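PDB 1QWR: mannose-6-phosphate isomerase from Bacillus subtilis, which probably catalyses the zinc-dependent interconversion of D-mannose 6-phosphate and D-fructose 6-phosphate. Local coordinates for residues W121-K127 against K180-E186; W20-L25 against L90-T96. All blocks are in the same frame, centred on the assembly; numbering follows the deposited sequence. Where two conformers were deposited one is given.

Contact 1: W121-K127 against K180-E186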
loop_
_atom_site.group_PDB
_atom_site.type_symbol
_atom_site.label_atom_id
_atom_site.label_comp_id
_atom_site.label_asym_id
_atom_site.label_seq_id
_atom_site.Cartn_x
_atom_site.Cartn_y
_atom_site.Cartn_z
ATOM N N TRP A 121 5.036 4.160 0.838
ATOM C CA TRP A 121 4.705 4.470 -0.539
ATOM C C TRP A 121 5.859 4.280 -1.494
ATOM O O TRP A 121 6.979 4.736 -1.227
ATOM C CB TRP A 121 4.279 5.936 -0.685
ATOM C CG TRP A 121 3.132 6.347 0.130
ATOM C CD1 TRP A 121 1.998 5.635 0.375
ATOM C CD2 TRP A 121 2.973 7.611 0.789
ATOM N NE1 TRP A 121 1.136 6.378 1.146
ATOM C CE2 TRP A 121 1.712 7.595 1.416
ATOM C CE3 TRP A 121 3.779 8.755 0.907
ATOM C CZ2 TRP A 121 1.229 8.676 2.155
ATOM C CZ3 TRP A 121 3.299 9.840 1.644
ATOM C CH2 TRP A 121 2.037 9.793 2.259
ATOM N N TYR A 122 5.591 3.585 -2.591
ATOM C CA TYR A 122 6.583 3.461 -3.640
ATOM C C TYR A 122 5.957 4.269 -4.761
ATOM O O TYR A 122 4.839 3.981 -5.197
ATOM C CB TYR A 122 6.776 2.022 -4.135
ATOM C CG TYR A 122 7.626 1.990 -5.374
ATOM C CD1 TYR A 122 8.999 2.244 -5.297
ATOM C CD2 TYR A 122 7.056 1.788 -6.648
ATOM C CE1 TYR A 122 9.785 2.307 -6.452
ATOM C CE2 TYR A 122 7.842 1.848 -7.813
ATOM C CZ TYR A 122 9.206 2.115 -7.703
ATOM O OH TYR A 122 9.989 2.256 -8.841
ATOM N N ILE A 123 6.668 5.292 -5.227
ATOM C CA ILE A 123 6.137 6.127 -6.288
ATOM C C ILE A 123 6.412 5.482 -7.651
ATOM O O ILE A 123 7.549 5.493 -8.144
ATOM C CB ILE A 123 6.772 7.529 -6.255
ATOM C CG1 ILE A 123 6.638 8.133 -4.846
ATOM C CG2 ILE A 123 6.136 8.417 -7.342
ATOM C CD1 ILE A 123 5.166 8.299 -4.344
ATOM N N ILE A 124 5.376 4.922 -8.261
ATOM C CA ILE A 124 5.549 4.282 -9.551
ATOM C C ILE A 124 5.793 5.359 -10.602
ATOM O O ILE A 124 6.729 5.261 -11.396
ATOM C CB ILE A 124 4.297 3.459 -9.961
ATOM C CG1 ILE A 124 4.042 2.333 -8.944
ATOM C CG2 ILE A 124 4.531 2.828 -11.328
ATOM C CD1 ILE A 124 2.614 1.754 -9.003
ATOM N N ASP A 125 4.961 6.395 -10.591
ATOM C CA ASP A 125 5.099 7.485 -11.559
ATOM C C ASP A 125 4.462 8.730 -10.950
ATOM O O ASP A 125 3.674 8.651 -10.005
ATOM C CB ASP A 125 4.376 7.118 -12.863
ATOM C CG ASP A 125 4.822 7.968 -14.057
ATOM O OD1 ASP A 125 5.698 8.839 -13.905
ATOM O OD2 ASP A 125 4.285 7.756 -15.162
ATOM N N CYS A 126 4.804 9.886 -11.492
ATOM C CA CYS A 126 4.253 11.126 -10.975
ATOM C C CYS A 126 4.642 12.242 -11.920
ATOM O O CYS A 126 5.572 12.094 -12.716
ATOM C CB CYS A 126 4.789 11.427 -9.559
ATOM S SG CYS A 126 6.559 11.813 -9.388
ATOM N N LYS A 127 3.924 13.352 -11.829
ATOM C CA LYS A 127 4.215 14.494 -12.685
ATOM C C LYS A 127 5.487 15.171 -12.214
ATOM O O LYS A 127 5.901 15.026 -11.052
ATOM C CB LYS A 127 3.055 15.492 -12.677
ATOM C CG LYS A 127 2.763 16.114 -11.320
ATOM C CD LYS A 127 1.697 17.194 -11.437
ATOM C CE LYS A 127 1.279 17.723 -10.078
ATOM N NZ LYS A 127 0.299 18.847 -10.222
ATOM N N LYS A 180 -1.771 15.653 -5.724
ATOM C CA LYS A 180 -2.113 15.442 -7.127
ATOM C C LYS A 180 -0.971 15.071 -8.061
ATOM O O LYS A 180 0.149 15.577 -7.933
ATOM C CB LYS A 180 -2.831 16.674 -7.684
ATOM C CG LYS A 180 -1.938 17.882 -7.868
ATOM C CD LYS A 180 -2.726 19.059 -8.442
ATOM C CE LYS A 180 -3.405 18.688 -9.750
ATOM N NZ LYS A 180 -4.259 19.794 -10.272
ATOM N N GLY A 181 -1.286 14.186 -9.007
ATOM C CA GLY A 181 -0.325 13.726 -10.001
ATOM C C GLY A 181 0.647 12.631 -9.620
ATOM O O GLY A 181 1.826 12.720 -9.939
ATOM N N ALA A 182 0.156 11.591 -8.959
ATOM C CA ALA A 182 1.029 10.506 -8.520
ATOM C C ALA A 182 0.324 9.175 -8.672
ATOM O O ALA A 182 -0.887 9.099 -8.501
ATOM C CB ALA A 182 1.415 10.710 -7.038
ATOM N N LEU A 183 1.093 8.144 -9.005
ATOM C CA LEU A 183 0.591 6.778 -9.157
ATOM C C LEU A 183 1.421 6.005 -8.143
ATOM O O LEU A 183 2.636 5.868 -8.312
ATOM C CB LEU A 183 0.874 6.270 -10.564
ATOM C CG LEU A 183 0.479 4.817 -10.789
ATOM C CD1 LEU A 183 -1.029 4.660 -10.652
ATOM C CD2 LEU A 183 0.924 4.417 -12.187
ATOM N N VAL A 184 0.769 5.476 -7.109
ATOM C CA VAL A 184 1.484 4.835 -6.005
ATOM C C VAL A 184 1.133 3.394 -5.647
ATOM O O VAL A 184 -0.032 3.008 -5.731
ATOM C CB VAL A 184 1.250 5.686 -4.714
ATOM C CG1 VAL A 184 2.052 5.140 -3.517
ATOM C CG2 VAL A 184 1.609 7.120 -4.979
ATOM N N LEU A 185 2.142 2.619 -5.244
ATOM C CA LEU A 185 1.916 1.261 -4.734
ATOM C C LEU A 185 2.112 1.475 -3.214
ATOM O O LEU A 185 3.232 1.722 -2.733
ATOM C CB LEU A 185 2.934 0.256 -5.292
ATOM C CG LEU A 185 2.738 -1.250 -4.985
ATOM C CD1 LEU A 185 2.848 -1.507 -3.492
ATOM C CD2 LEU A 185 1.396 -1.714 -5.492
ATOM N N GLU A 186 1.005 1.379 -2.471
ATOM C CA GLU A 186 0.983 1.596 -1.038
ATOM C C GLU A 186 0.872 0.284 -0.266
ATOM O O GLU A 186 -0.079 -0.474 -0.452
ATOM C CB GLU A 186 -0.211 2.486 -0.695
ATOM C CG GLU A 186 -0.285 2.983 0.744
ATOM C CD GLU A 186 -1.524 3.822 0.951
ATOM O OE1 GLU A 186 -2.631 3.274 0.780
ATOM O OE2 GLU A 186 -1.397 5.034 1.256
#
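With CG anti to the carbonyl carbon (chi1 -58°), the indole of Trp-121 swings across to strand 182-189, where Glu-186, its CG anti to the backbone N (chi1 -172°) and its chain extended, runs beside it in the same direction. Ring and carboxylate are 27° from coplanar. Trp-121 NE1 donates to Glu-186 OE2 over 2.9 Å, the acceptor lying near the indole plane and using its anti lone pair. On the same face, Val-184 CG1 meets Trp-121 CB at 3.7 Å, while its other branch, CG2, packs on Ile-123 CD1.

The two strands are antiparallel neighbours in a cupin-type beta fold, and a classic beta bulge shifts their register: Ile-124 and Asp-125 both face Leu-183. Leu-183 O accepts from both amides, at 2.9 Å from Ile-124 N and 3.3 Å from Asp-125 N, the latter on a lone pair. Ile-124 thus turns toward the partner strand, its CG2 4.0 Å from Leu-183 CD2 and its CD1 against Leu-185 CB. Beyond the bulge, Lys-127 N bonds to Gly-181 O at 2.9 Å.

The Trp-121 ring also meets His-176, a zinc ligand, and Glu-186 OE2 lies close to Glu-119, another. The indole N-H probably helps to set the rotation of this second-shell carboxylate and places a neutral donor on the oxygen facing Glu-119, which is likely to offset some repulsion between the two side chains.

Contact 2: W20-L25 against L90-T96. With SO4 (sulfate ion), chain C.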
loop_
_atom_site.group_PDB
_atom_site.type_symbol
_atom_site.label_atom_id
_atom_site.label_comp_id
_atom_site.label_asym_id
_atom_site.label_seq_id
_atom_site.Cartn_x
_atom_site.Cartn_y
_atom_site.Cartn_z
ATOM N N TRP A 20 -10.847 12.283 -5.274
ATOM C CA TRP A 20 -9.553 12.618 -5.852
ATOM C C TRP A 20 -9.064 11.570 -6.863
ATOM O O TRP A 20 -7.945 11.656 -7.382
ATOM C CB TRP A 20 -8.504 12.792 -4.745
ATOM C CG TRP A 20 -8.475 11.681 -3.712
ATOM C CD1 TRP A 20 -9.061 11.693 -2.472
ATOM C CD2 TRP A 20 -7.815 10.406 -3.831
ATOM N NE1 TRP A 20 -8.805 10.506 -1.814
ATOM C CE2 TRP A 20 -8.041 9.703 -2.624
ATOM C CE3 TRP A 20 -7.056 9.795 -4.841
ATOM C CZ2 TRP A 20 -7.529 8.411 -2.396
ATOM C CZ3 TRP A 20 -6.549 8.516 -4.619
ATOM C CH2 TRP A 20 -6.789 7.839 -3.404
ATOM N N GLY A 21 -9.915 10.594 -7.139
ATOM C CA GLY A 21 -9.553 9.541 -8.074
ATOM C C GLY A 21 -9.734 9.905 -9.539
ATOM O O GLY A 21 -10.285 10.960 -9.878
ATOM N N GLY A 22 -9.261 9.019 -10.409
ATOM C CA GLY A 22 -9.364 9.243 -11.842
ATOM C C GLY A 22 -9.604 7.948 -12.598
ATOM O O GLY A 22 -10.338 7.084 -12.128
ATOM N N THR A 23 -8.970 7.815 -13.767
ATOM C CA THR A 23 -9.122 6.620 -14.603
ATOM C C THR A 23 -7.770 5.965 -14.887
ATOM O O THR A 23 -7.702 5.035 -15.681
ATOM C CB THR A 23 -9.794 6.952 -15.998
ATOM O OG1 THR A 23 -8.972 7.877 -16.715
ATOM C CG2 THR A 23 -11.177 7.567 -15.821
ATOM N N ALA A 24 -6.700 6.429 -14.245
ATOM C CA ALA A 24 -5.378 5.856 -14.502
ATOM C C ALA A 24 -5.308 4.342 -14.279
ATOM O O ALA A 24 -4.508 3.654 -14.923
ATOM C CB ALA A 24 -4.308 6.567 -13.654
ATOM N N LEU A 25 -6.134 3.817 -13.379
ATOM C CA LEU A 25 -6.106 2.372 -13.116
ATOM C C LEU A 25 -6.587 1.620 -14.350
ATOM O O LEU A 25 -6.154 0.497 -14.627
ATOM C CB LEU A 25 -6.972 2.033 -11.892
ATOM C CG LEU A 25 -6.319 2.506 -10.587
ATOM C CD1 LEU A 25 -7.317 2.495 -9.426
ATOM C CD2 LEU A 25 -5.139 1.558 -10.275
ATOM N N LEU A 90 -2.754 3.350 -5.999
ATOM C CA LEU A 90 -3.485 4.602 -5.820
ATOM C C LEU A 90 -3.332 5.538 -7.015
ATOM O O LEU A 90 -2.212 5.824 -7.442
ATOM C CB LEU A 90 -2.977 5.344 -4.584
ATOM C CG LEU A 90 -2.905 4.561 -3.269
ATOM C CD1 LEU A 90 -2.236 5.419 -2.198
ATOM C CD2 LEU A 90 -4.295 4.157 -2.846
ATOM N N ASP A 91 -4.464 5.998 -7.537
ATOM C CA ASP A 91 -4.488 6.927 -8.664
ATOM C C ASP A 91 -4.809 8.278 -8.045
ATOM O O ASP A 91 -5.997 8.633 -7.862
ATOM C CB ASP A 91 -5.596 6.529 -9.646
ATOM C CG ASP A 91 -5.751 7.525 -10.790
ATOM O OD1 ASP A 91 -4.915 8.454 -10.912
ATOM O OD2 ASP A 91 -6.725 7.358 -11.559
ATOM N N VAL A 92 -3.753 9.002 -7.685
ATOM C CA VAL A 92 -3.917 10.301 -7.041
ATOM C C VAL A 92 -3.951 11.390 -8.115
ATOM O O VAL A 92 -2.933 12.012 -8.432
ATOM C CB VAL A 92 -2.773 10.561 -6.041
ATOM C CG1 VAL A 92 -3.103 11.793 -5.164
ATOM C CG2 VAL A 92 -2.573 9.337 -5.124
ATOM N N LYS A 93 -5.133 11.568 -8.687
ATOM C CA LYS A 93 -5.370 12.560 -9.731
ATOM C C LYS A 93 -5.380 13.937 -9.084
ATOM O O LYS A 93 -4.713 14.860 -9.563
ATOM C CB LYS A 93 -6.721 12.287 -10.409
ATOM C CG LYS A 93 -7.004 13.227 -11.576
ATOM C CD LYS A 93 -8.281 12.855 -12.280
ATOM C CE LYS A 93 -8.558 13.836 -13.428
ATOM N NZ LYS A 93 -9.844 13.535 -14.115
ATOM N N GLU A 94 -6.142 14.071 -7.998
ATOM C CA GLU A 94 -6.205 15.334 -7.258
ATOM C C GLU A 94 -5.620 15.090 -5.856
ATOM O O GLU A 94 -5.294 13.955 -5.502
ATOM C CB GLU A 94 -7.653 15.830 -7.141
ATOM C CG GLU A 94 -8.354 16.158 -8.473
ATOM C CD GLU A 94 -7.639 17.225 -9.289
ATOM O OE1 GLU A 94 -7.011 18.122 -8.688
ATOM O OE2 GLU A 94 -7.712 17.175 -10.542
ATOM N N ASP A 95 -5.498 16.147 -5.053
ATOM C CA ASP A 95 -4.933 16.018 -3.701
ATOM C C ASP A 95 -5.765 15.139 -2.768
ATOM O O ASP A 95 -7.001 15.171 -2.809
ATOM C CB ASP A 95 -4.817 17.394 -3.025
ATOM C CG ASP A 95 -3.816 18.317 -3.695
ATOM O OD1 ASP A 95 -2.753 17.857 -4.145
ATOM O OD2 ASP A 95 -4.090 19.534 -3.732
ATOM N N THR A 96 -5.111 14.349 -1.912
ATOM C CA THR A 96 -5.910 13.563 -0.979
ATOM C C THR A 96 -6.007 14.409 0.283
ATOM O O THR A 96 -5.318 15.426 0.411
ATOM C CB THR A 96 -5.285 12.191 -0.596
ATOM O OG1 THR A 96 -4.097 12.406 0.172
ATOM C CG2 THR A 96 -4.951 11.382 -1.843
HETATM S S SO4 C . -8.362 9.985 1.764
HETATM O O1 SO4 C . -8.116 11.431 1.534
HETATM O O2 SO4 C . -9.361 9.487 0.814
HETATM O O3 SO4 C . -8.813 9.761 3.147
HETATM O O4 SO4 C . -7.096 9.257 1.551
HETATM O O HOH W 1 -8.138 5.106 -11.682
#
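Trp-20 lays one face of its indole under Thr-96 CG2, a CH-pi contact in which the methyl stands 3.7 Å from the centroid of the five-membered ring and 16° off its normal. This joins the loop and first residues of helix 24-29 to the end of strand 85-92 and the loop after it, in the cupin-type catalytic domain, where Val-92 centres an inverse gamma turn. The far ring edge abuts this turn, with Trp-20 CZ3 3.3 Å from Asp-91 O. At the other edge, Trp-20 NE1 donates almost straight (165°) to O2 of a sulfate, 2.9 Å away. Lys-18, Lys-99, Arg-210, Ser-97 and Arg-196, the last probably an active-site residue, also bind this anion, which may mark the substrate phosphate position. With an alanine in place of Trp-20, the Thr-96 methyl is likely to lose its aromatic platform and the sulfate one donor.

The backbone also holds the loop: Glu-94 N bonds to Trp-20 O at 3.1 Å. Nearer the helix, Asp-91, with CG anti to the backbone N (chi1 175°), sends its carboxylate to the helix start. Ala-24 N reaches Asp-91 OD2 at 2.8 Å from above the carboxylate plane, and a water bridges the same oxygen to Leu-25 N.

How the contacts relate
From the N terminus, strand 9-17 leads into the loop and helix start of 20-25; the chain comes back to them at the end of strand 85-92 and the loop after it, where contact 2 closes a loop of 64 residues. Only later does the chain enter strand 119-126, and contact 1 closes a second loop, of 52 residues, when strand 182-189 pairs with it. The loops follow in series, neither nesting nor crossing. They nevertheless join in space, because strands 85-92 and 182-189 are sheet neighbours: Val-184 O lies 2.8 Å from Leu-90 N, a probable hydrogen bond. Together the contacts tie helix 24-29, through these two strands, to strand 119-126.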